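Local coordinates for uncharacterized protein (Vanderwaltozyma polyspora, PDB 5THE), which is the C-terminal lobe of a budding yeast Argonaute, whose Piwi domain holds RNA and which probably serves guide-directed RNA target cleavage in the whole protein, at residues 416-421 with 446-451. Sequence-based numbering, arbitrary orientation.
Sequences MGNVMP and KGTGVP. With nucleotides of chain B.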
loop_
_atom_site.group_PDB
_atom_site.type_symbol
_atom_site.label_atom_id
_atom_site.label_comp_id
_atom_site.label_asym_id
_atom_site.label_seq_id
_atom_site.Cartn_x
_atom_site.Cartn_y
_atom_site.Cartn_z
ATOM N N MET A 416 -22.632 9.819 -3.394
ATOM C CA MET A 416 -22.464 10.225 -2.000
ATOM C C MET A 416 -22.165 11.716 -1.882
ATOM O O MET A 416 -21.311 12.138 -1.107
ATOM C CB MET A 416 -21.374 9.393 -1.325
ATOM C CG MET A 416 -21.681 7.913 -1.339
ATOM S SD MET A 416 -20.236 6.951 -0.890
ATOM C CE MET A 416 -20.204 7.163 0.868
ATOM N N GLY A 417 -22.862 12.517 -2.678
ATOM C CA GLY A 417 -22.711 13.952 -2.618
ATOM C C GLY A 417 -21.420 14.471 -3.193
ATOM O O GLY A 417 -21.133 15.662 -3.058
ATOM N N ASN A 418 -20.631 13.615 -3.829
ATOM C CA ASN A 418 -19.319 13.984 -4.328
ATOM C C ASN A 418 -19.227 13.658 -5.807
ATOM O O ASN A 418 -20.105 13.001 -6.373
ATOM C CB ASN A 418 -18.222 13.274 -3.530
ATOM C CG ASN A 418 -17.959 13.964 -2.201
ATOM O OD1 ASN A 418 -17.079 14.815 -2.094
ATOM N ND2 ASN A 418 -18.752 13.630 -1.194
ATOM N N VAL A 419 -18.170 14.151 -6.450
ATOM C CA VAL A 419 -18.024 13.824 -7.856
ATOM C C VAL A 419 -17.812 12.318 -7.966
ATOM O O VAL A 419 -17.405 11.639 -7.010
ATOM C CB VAL A 419 -16.884 14.606 -8.540
ATOM C CG1 VAL A 419 -17.224 16.094 -8.584
ATOM C CG2 VAL A 419 -15.547 14.397 -7.802
ATOM N N MET A 420 -18.132 11.793 -9.135
ATOM C CA MET A 420 -18.021 10.363 -9.372
ATOM C C MET A 420 -16.569 9.915 -9.205
ATOM O O MET A 420 -15.649 10.623 -9.617
ATOM C CB MET A 420 -18.514 10.033 -10.787
ATOM C CG MET A 420 -18.861 8.554 -11.014
ATOM S SD MET A 420 -20.383 8.136 -10.130
ATOM C CE MET A 420 -20.497 6.392 -10.480
ATOM N N PRO A 421 -16.321 8.755 -8.600
ATOM C CA PRO A 421 -14.999 8.175 -8.879
ATOM C C PRO A 421 -14.934 7.633 -10.322
ATOM O O PRO A 421 -15.975 7.300 -10.841
ATOM C CB PRO A 421 -14.883 7.047 -7.843
ATOM C CG PRO A 421 -16.255 6.804 -7.325
ATOM C CD PRO A 421 -17.085 8.024 -7.570
ATOM N N LYS A 446 -17.052 9.706 3.622
ATOM C CA LYS A 446 -17.336 10.744 4.586
ATOM C C LYS A 446 -16.760 12.041 4.036
ATOM O O LYS A 446 -15.791 12.021 3.268
ATOM C CB LYS A 446 -16.736 10.387 5.952
ATOM C CG LYS A 446 -17.080 11.349 7.051
ATOM C CD LYS A 446 -16.577 10.846 8.383
ATOM C CE LYS A 446 -16.655 11.946 9.416
ATOM N NZ LYS A 446 -17.935 12.667 9.310
ATOM N N GLY A 447 -17.377 13.160 4.417
ATOM C CA GLY A 447 -16.901 14.495 4.088
ATOM C C GLY A 447 -16.901 14.784 2.584
ATOM O O GLY A 447 -17.623 14.181 1.785
ATOM N N THR A 448 -16.063 15.735 2.203
ATOM C CA THR A 448 -15.855 16.054 0.803
ATOM C C THR A 448 -14.564 15.403 0.333
ATOM O O THR A 448 -13.513 15.574 0.957
ATOM C CB THR A 448 -15.815 17.563 0.604
ATOM O OG1 THR A 448 -17.022 18.107 1.136
ATOM C CG2 THR A 448 -15.716 17.901 -0.878
ATOM N N GLY A 449 -14.643 14.638 -0.749
ATOM C CA GLY A 449 -13.467 13.936 -1.209
ATOM C C GLY A 449 -12.361 14.897 -1.594
ATOM O O GLY A 449 -12.604 16.040 -1.982
ATOM N N VAL A 450 -11.129 14.429 -1.468
ATOM C CA VAL A 450 -9.953 15.188 -1.874
ATOM C C VAL A 450 -9.350 14.479 -3.078
ATOM O O VAL A 450 -8.936 13.320 -2.956
ATOM C CB VAL A 450 -8.920 15.297 -0.742
ATOM C CG1 VAL A 450 -7.711 16.138 -1.212
ATOM C CG2 VAL A 450 -9.560 15.856 0.528
ATOM N N PRO A 451 -9.257 15.123 -4.232
ATOM C CA PRO A 451 -8.649 14.469 -5.392
ATOM C C PRO A 451 -7.144 14.318 -5.213
ATOM O O PRO A 451 -6.506 15.025 -4.433
ATOM C CB PRO A 451 -8.987 15.416 -6.545
ATOM C CG PRO A 451 -9.097 16.793 -5.883
ATOM C CD PRO A 451 -9.608 16.535 -4.488
ATOM P P A B 6 -10.814 11.411 1.458
ATOM O OP1 A B 6 -11.019 12.219 0.211
ATOM O OP2 A B 6 -9.485 10.896 1.848
ATOM O "O5'" A B 6 -11.310 12.225 2.724
ATOM C "C5'" A B 6 -12.490 12.992 2.662
ATOM C "C4'" A B 6 -12.903 13.402 4.039
ATOM O "O4'" A B 6 -13.148 12.214 4.833
ATOM C "C3'" A B 6 -11.866 14.176 4.840
ATOM O "O3'" A B 6 -11.852 15.558 4.519
ATOM C "C2'" A B 6 -12.299 13.900 6.265
ATOM O "O2'" A B 6 -13.434 14.704 6.562
ATOM C "C1'" A B 6 -12.747 12.435 6.159
ATOM N N9 A B 6 -11.651 11.489 6.430
ATOM C C8 A B 6 -10.717 11.033 5.532
ATOM N N7 A B 6 -9.851 10.186 6.031
ATOM C C5 A B 6 -10.250 10.083 7.353
ATOM C C6 A B 6 -9.727 9.334 8.411
ATOM N N6 A B 6 -8.664 8.536 8.272
ATOM N N1 A B 6 -10.353 9.445 9.608
ATOM C C2 A B 6 -11.424 10.256 9.712
ATOM N N3 A B 6 -12.013 11.013 8.781
ATOM C C4 A B 6 -11.360 10.873 7.617
ATOM P P A B 5 -8.773 5.930 1.371
ATOM O OP1 A B 5 -8.292 6.273 0.003
ATOM O OP2 A B 5 -7.832 5.816 2.506
ATOM O "O5'" A B 5 -9.925 6.961 1.713
ATOM C "C5'" A B 5 -10.974 7.181 0.787
ATOM C "C4'" A B 5 -12.160 7.830 1.451
ATOM O "O4'" A B 5 -12.688 6.946 2.470
ATOM C "C3'" A B 5 -11.859 9.124 2.191
ATOM O "O3'" A B 5 -11.878 10.227 1.314
ATOM C "C2'" A B 5 -12.955 9.172 3.250
ATOM O "O2'" A B 5 -14.174 9.627 2.687
ATOM C "C1'" A B 5 -13.130 7.692 3.578
ATOM N N9 A B 5 -12.338 7.292 4.745
ATOM C C8 A B 5 -11.021 6.907 4.808
ATOM N N7 A B 5 -10.640 6.614 6.029
ATOM C C5 A B 5 -11.779 6.827 6.795
ATOM C C6 A B 5 -12.024 6.687 8.164
ATOM N N6 A B 5 -11.078 6.291 9.017
ATOM N N1 A B 5 -13.277 6.979 8.605
ATOM C C2 A B 5 -14.210 7.380 7.718
ATOM N N3 A B 5 -14.095 7.544 6.397
ATOM C C4 A B 5 -12.838 7.249 6.016
#
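Asn418 grips the backbone of the 446-451 loop through both ends of its amide. Asn418 OD1 accepts a hydrogen bond from Gly449 N (2.8 Å), with the donor above the carbonyl plane. Asn418 ND2 gives a longer bond to Gly447 O (3.2 Å), met in the plane of that carbonyl. Asn418 CG sits anti to the carbonyl carbon (chi1 -79°), which brings the amide to the loop. Asn418 ND2 also bonds to Met416 O at 3.0 Å, close to the amide plane, which helps to fix the flip. An alanine at Asn418 is likely to leave Gly449 N and Gly447 O without these mates and the loop less firmly placed. The same loop binds the RNA backbone. Val450 N bonds to OP1 of A6 of chain B (2.8 Å). Lys446 N donates to O2' of A5 of chain B, and that hydroxyl donates in turn to Lys446 O, so the loop engages a group DNA lacks. A CB at Gly447 would clash with O2' of A6 of chain B. Within the Piwi domain, Asn418 lies on edge strand 418-419 of a small antiparallel sheet and touches Gln440 of strand 435-440; the loop runs on into strand 452-459.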